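Long-range contacts in putative DsbA oxidoreductase SCO1869 (Streptomyces coelicolor A3, PDB 3GL5), which is probably a thiol-disulfide oxidoreductase of the DsbA family, with a thioredoxin-like fold, although its physiological role is not established: residues A[103-108]-A[164-169]; A[113-118]-A[148-153]. One frame throughout, in Å; residues are numbered along the deposited sequence. Where two conformers were deposited one is given.

Contact 1 (A[103-108]-A[164-169])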
loop_
_atom_site.group_PDB
_atom_site.type_symbol
_atom_site.label_atom_id
_atom_site.label_comp_id
_atom_site.label_asym_id
_atom_site.label_seq_id
_atom_site.Cartn_x
_atom_site.Cartn_y
_atom_site.Cartn_z
ATOM N N LEU A 103 16.672 9.933 5.038
ATOM C CA LEU A 103 16.397 9.456 3.697
ATOM C C LEU A 103 15.137 8.598 3.716
ATOM O O LEU A 103 14.265 8.735 2.876
ATOM C CB LEU A 103 17.601 8.655 3.174
ATOM C CG LEU A 103 18.779 9.433 2.575
ATOM C CD1 LEU A 103 19.511 10.233 3.639
ATOM C CD2 LEU A 103 19.732 8.464 1.944
ATOM N N HIS A 104 15.031 7.711 4.694
ATOM C CA HIS A 104 13.877 6.856 4.778
ATOM C C HIS A 104 12.579 7.617 5.046
ATOM O O HIS A 104 11.541 7.257 4.486
ATOM C CB HIS A 104 14.095 5.719 5.786
ATOM C CG HIS A 104 15.018 4.649 5.274
ATOM N ND1 HIS A 104 14.643 3.756 4.293
ATOM C CD2 HIS A 104 16.308 4.349 5.588
ATOM C CE1 HIS A 104 15.646 2.927 4.042
ATOM N NE2 HIS A 104 16.662 3.255 4.822
ATOM N N ARG A 105 12.636 8.640 5.890
ATOM C CA ARG A 105 11.463 9.501 6.136
ATOM C C ARG A 105 11.001 10.160 4.841
ATOM O O ARG A 105 9.791 10.161 4.526
ATOM C CB ARG A 105 11.753 10.551 7.214
ATOM C CG ARG A 105 12.059 9.900 8.576
ATOM C CD ARG A 105 11.977 10.880 9.729
ATOM N NE ARG A 105 12.935 11.997 9.601
ATOM C CZ ARG A 105 12.605 13.261 9.305
ATOM N NH1 ARG A 105 11.340 13.623 9.071
ATOM N NH2 ARG A 105 13.542 14.177 9.251
ATOM N N LEU A 106 11.970 10.638 4.059
ATOM C CA LEU A 106 11.681 11.218 2.743
ATOM C C LEU A 106 11.183 10.198 1.743
ATOM O O LEU A 106 10.379 10.553 0.879
ATOM C CB LEU A 106 12.882 11.963 2.163
ATOM C CG LEU A 106 13.236 13.317 2.779
ATOM C CD1 LEU A 106 14.495 13.782 2.038
ATOM C CD2 LEU A 106 12.108 14.374 2.667
ATOM N N LEU A 107 11.640 8.931 1.843
ATOM C CA LEU A 107 11.074 7.889 0.992
ATOM C C LEU A 107 9.572 7.699 1.280
ATOM O O LEU A 107 8.808 7.368 0.379
ATOM C CB LEU A 107 11.830 6.565 1.105
ATOM C CG LEU A 107 13.220 6.591 0.437
ATOM C CD1 LEU A 107 14.105 5.432 0.936
ATOM C CD2 LEU A 107 13.100 6.504 -1.106
ATOM N N HIS A 108 9.184 7.861 2.537
ATOM C CA HIS A 108 7.784 7.775 2.914
ATOM C C HIS A 108 6.980 8.982 2.438
ATOM O O HIS A 108 5.894 8.807 1.955
ATOM C CB HIS A 108 7.617 7.497 4.419
ATOM C CG HIS A 108 7.801 6.053 4.756
ATOM N ND1 HIS A 108 6.749 5.177 4.895
ATOM C CD2 HIS A 108 8.928 5.308 4.890
ATOM C CE1 HIS A 108 7.212 3.963 5.145
ATOM N NE2 HIS A 108 8.534 4.019 5.151
ATOM N N ALA A 164 8.198 13.807 11.356
ATOM C CA ALA A 164 7.584 13.627 10.050
ATOM C C ALA A 164 7.990 12.296 9.444
ATOM O O ALA A 164 9.144 12.142 9.007
ATOM C CB ALA A 164 7.961 14.771 9.109
ATOM N N TYR A 165 7.032 11.357 9.414
ATOM C CA TYR A 165 7.161 10.023 8.835
ATOM C C TYR A 165 8.000 9.043 9.659
ATOM O O TYR A 165 8.266 7.899 9.218
ATOM C CB TYR A 165 7.656 10.075 7.370
ATOM C CG TYR A 165 6.609 10.635 6.460
ATOM C CD1 TYR A 165 5.457 9.912 6.190
ATOM C CD2 TYR A 165 6.741 11.902 5.900
ATOM C CE1 TYR A 165 4.456 10.426 5.356
ATOM C CE2 TYR A 165 5.744 12.427 5.065
ATOM C CZ TYR A 165 4.611 11.674 4.795
ATOM O OH TYR A 165 3.592 12.178 4.000
ATOM N N ALA A 166 8.403 9.478 10.851
ATOM C CA ALA A 166 9.192 8.622 11.734
ATOM C C ALA A 166 8.435 7.333 12.108
ATOM O O ALA A 166 9.022 6.248 12.166
ATOM C CB ALA A 166 9.622 9.403 12.991
ATOM N N ASP A 167 7.137 7.466 12.368
ATOM C CA ASP A 167 6.322 6.324 12.792
ATOM C C ASP A 167 6.294 5.272 11.690
ATOM O O ASP A 167 6.402 4.052 11.949
ATOM C CB ASP A 167 4.897 6.778 13.084
ATOM C CG ASP A 167 4.739 7.462 14.458
ATOM O OD1 ASP A 167 5.685 7.491 15.297
ATOM O OD2 ASP A 167 3.610 7.950 14.712
ATOM N N GLU A 168 6.171 5.776 10.469
ATOM C CA GLU A 168 6.095 4.963 9.284
ATOM C C GLU A 168 7.417 4.219 9.042
ATOM O O GLU A 168 7.421 3.045 8.708
ATOM C CB GLU A 168 5.765 5.842 8.066
ATOM C CG GLU A 168 4.309 6.305 8.004
ATOM C CD GLU A 168 4.014 7.462 8.946
ATOM O OE1 GLU A 168 4.921 7.993 9.634
ATOM O OE2 GLU A 168 2.848 7.858 8.987
ATOM N N VAL A 169 8.537 4.905 9.209
ATOM C CA VAL A 169 9.825 4.227 9.115
ATOM C C VAL A 169 9.933 3.105 10.149
ATOM O O VAL A 169 10.267 1.966 9.802
ATOM C CB VAL A 169 10.986 5.219 9.245
ATOM C CG1 VAL A 169 12.350 4.461 9.268
ATOM C CG2 VAL A 169 10.907 6.199 8.072
#
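R105 and V169 pack where helix 101-111 meets the start of helix 166-178, two helices of what is, as in other DsbA-like proteins, the helical insertion in the thioredoxin fold; Y165 is the N-cap residue of the second. The tight part lies where the backbones come closest, the CA atoms of R105 and Y165 being 5.1 Å apart, and side chains of each helix press on the other's backbone. V169 pushes CG2 against the first helix, 3.7 Å from both R105 N and H104 C. This methyl lies beside its own backbone N, while CG1, anti to that N (chi1 175°), turns to H104 CB. Next to it, Y165 lays one ring face over the backbone carbonyl of H108, with H108 C above the ring centre, and CD1 meets H108 CB at 3.7 Å; its hydroxyl bonds E112. The H108 imidazole carries one face across the backbone of E168 and V169, and its NE2 bonds S42. Buried R105, bent at chi3 (-60°), adds a nearly straight bond from NH1 to O of the partly exposed A164 over 2.6 Å, the oxygen lying in the guanidinium plane and offering a lone pair. NH1 also bonds V158 O, and NH2 forms a salt bridge with D102. A leucine in place of R105 would probably leave A164 O and V158 O without this donor and D102 without its charge partner.

The looser side, toward solvent, belongs to E168, which contributes chiefly the root of its side chain: CB approaches H108 ND1 at 3.4 Å, whereas the carboxylate leads away, its OE1 5.8 Å from that same ND1.

Contact 2 (A[113-118]-A[148-153])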
loop_
_atom_site.group_PDB
_atom_site.type_symbol
_atom_site.label_atom_id
_atom_site.label_comp_id
_atom_site.label_asym_id
_atom_site.label_seq_id
_atom_site.Cartn_x
_atom_site.Cartn_y
_atom_site.Cartn_z
ATOM N N ARG A 113 3.448 10.304 -2.250
ATOM C CA ARG A 113 3.218 11.181 -3.385
ATOM C C ARG A 113 3.302 10.329 -4.642
ATOM O O ARG A 113 3.555 10.860 -5.714
ATOM C CB ARG A 113 4.243 12.306 -3.472
ATOM C CG ARG A 113 4.150 13.354 -2.418
ATOM C CD ARG A 113 2.862 14.223 -2.536
ATOM N NE ARG A 113 2.786 15.060 -1.361
ATOM C CZ ARG A 113 2.130 14.739 -0.250
ATOM N NH1 ARG A 113 1.432 13.611 -0.160
ATOM N NH2 ARG A 113 2.168 15.567 0.782
ATOM N N GLY A 114 3.109 9.013 -4.501
ATOM C CA GLY A 114 3.219 8.054 -5.604
ATOM C C GLY A 114 4.563 8.035 -6.333
ATOM O O GLY A 114 4.652 7.537 -7.474
ATOM N N ARG A 115 5.603 8.580 -5.702
ATOM C CA ARG A 115 6.918 8.711 -6.343
ATOM C C ARG A 115 7.964 7.837 -5.659
ATOM O O ARG A 115 9.153 8.123 -5.740
ATOM C CB ARG A 115 7.373 10.185 -6.380
ATOM C CG ARG A 115 6.358 11.172 -7.042
ATOM C CD ARG A 115 6.740 11.730 -8.445
ATOM N NE ARG A 115 6.303 13.142 -8.578
ATOM C CZ ARG A 115 5.998 13.803 -9.711
ATOM N NH1 ARG A 115 6.063 13.223 -10.910
ATOM N NH2 ARG A 115 5.612 15.078 -9.643
ATOM N N HIS A 116 7.524 6.771 -4.995
ATOM C CA HIS A 116 8.424 5.996 -4.157
ATOM C C HIS A 116 9.652 5.462 -4.955
ATOM O O HIS A 116 10.801 5.711 -4.561
ATOM C CB HIS A 116 7.692 4.870 -3.428
ATOM C CG HIS A 116 8.448 4.319 -2.250
ATOM N ND1 HIS A 116 7.839 3.590 -1.249
ATOM C CD2 HIS A 116 9.769 4.363 -1.933
ATOM C CE1 HIS A 116 8.744 3.245 -0.345
ATOM N NE2 HIS A 116 9.926 3.683 -0.746
ATOM N N GLU A 117 9.396 4.813 -6.092
ATOM C CA GLU A 117 10.470 4.196 -6.845
ATOM C C GLU A 117 11.445 5.203 -7.473
ATOM O O GLU A 117 12.668 4.966 -7.484
ATOM C CB GLU A 117 9.953 3.164 -7.848
ATOM C CG GLU A 117 11.057 2.156 -8.134
ATOM C CD GLU A 117 10.563 0.852 -8.710
ATOM O OE1 GLU A 117 9.378 0.487 -8.467
ATOM O OE2 GLU A 117 11.376 0.185 -9.395
ATOM N N ALA A 118 10.905 6.350 -7.909
ATOM C CA ALA A 118 11.723 7.466 -8.400
ATOM C C ALA A 118 12.659 8.023 -7.336
ATOM O O ALA A 118 13.822 8.308 -7.616
ATOM C CB ALA A 118 10.848 8.591 -9.022
ATOM N N ALA A 148 13.384 14.006 -8.476
ATOM C CA ALA A 148 12.482 12.853 -8.514
ATOM C C ALA A 148 10.974 13.197 -8.646
ATOM O O ALA A 148 10.122 12.299 -8.626
ATOM C CB ALA A 148 12.738 11.950 -7.261
ATOM N N GLY A 149 10.648 14.480 -8.810
ATOM C CA GLY A 149 9.264 14.900 -8.904
ATOM C C GLY A 149 8.644 15.510 -7.654
ATOM O O GLY A 149 7.540 16.059 -7.717
ATOM N N LEU A 150 9.330 15.429 -6.516
ATOM C CA LEU A 150 8.745 15.930 -5.269
ATOM C C LEU A 150 8.824 17.457 -5.162
ATOM O O LEU A 150 9.637 18.075 -5.837
ATOM C CB LEU A 150 9.389 15.263 -4.060
ATOM C CG LEU A 150 8.874 13.881 -3.707
ATOM C CD1 LEU A 150 9.383 12.822 -4.666
ATOM C CD2 LEU A 150 9.390 13.554 -2.339
ATOM N N ASP A 151 7.975 18.050 -4.326
ATOM C CA ASP A 151 7.991 19.508 -4.052
ATOM C C ASP A 151 9.008 19.878 -2.962
ATOM O O ASP A 151 9.143 19.158 -1.994
ATOM C CB ASP A 151 6.586 20.011 -3.646
ATOM C CG ASP A 151 6.606 21.438 -3.065
ATOM O OD1 ASP A 151 6.441 22.404 -3.830
ATOM O OD2 ASP A 151 6.829 21.611 -1.847
ATOM N N ALA A 152 9.666 21.028 -3.101
ATOM C CA ALA A 152 10.852 21.397 -2.313
ATOM C C ALA A 152 10.613 21.998 -0.927
ATOM O O ALA A 152 11.303 21.606 0.044
ATOM C CB ALA A 152 11.716 22.333 -3.116
ATOM N N GLU A 153 9.677 22.949 -0.841
ATOM C CA GLU A 153 9.319 23.590 0.432
ATOM C C GLU A 153 8.873 22.492 1.390
ATOM O O GLU A 153 9.124 22.546 2.602
ATOM C CB GLU A 153 8.174 24.606 0.236
ATOM C CG GLU A 153 8.183 25.363 -1.097
ATOM C CD GLU A 153 6.824 25.990 -1.446
ATOM O OE1 GLU A 153 6.062 26.371 -0.527
ATOM O OE2 GLU A 153 6.513 26.104 -2.647
#
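The backbones of 113-118 and 148-153 come nearest at A118 and A148, with CA atoms 5.4 Å apart, and diverge to 7.1 Å between the CA atoms of R115 and G149. Each segment is a turn leading into a helix: the first enters helix 116-128 through the N-cap residue R115, and the second leaves helix 138-147 and enters helix 152-160 through D151. G149 ends its helix in a Schellman motif with positive phi (101°), a conformation that would press a CB against the preceding carbonyl oxygen. A CB would also run into R115, which uses the space over this glycine.

The R115 chain, bent at chi2 and chi3, lays one guanidinium face over G149 CA, which stands 3.4 Å above the plane toward its rim. R115 NH2 gives G149 O a weak, strongly bent hydrogen bond of 2.9 Å (117°), while R115 CD rests on A148 O at 3.4 Å. Nearer the backbone, R115 CB touches L150 CD1 at 3.7 Å, the two side chains running past each other in opposite directions. A118 CB and A148 CB complete the apolar part, 4.2 Å apart.

The contact is small and lies largely at the surface, where R113 also packs on R113 of the second subunit. L150 is its buried residue and packs on L109 of helix 101-111, H116 packs on L107 of the same helix, and R113 ties the first turn to helix 152-160 through a salt bridge with E154.

How the contacts relate
Contact 2 is nested along the chain inside the loop that contact 1 closes, their centres 13 Å apart. It joins the turn after helix 101-111 to the turn before helix 152-160, whose far end leads to the start of helix 166-178 in contact 1. The two meet by packing, L107 O lying 3.9 Å from H116 CD2; contact 1 is the more buried. Both reach toward the C13-C16 disulfide, a CxxC pair at a helix start as in thioredoxins and probably the redox site: H104 bonds D10, L103 and L107 pack on I11, and E117 forms a salt bridge with K20 on helix 14-28. The sodium site (G126, N127, D130, R132) follows contact 2 along helix 116-128 and beyond.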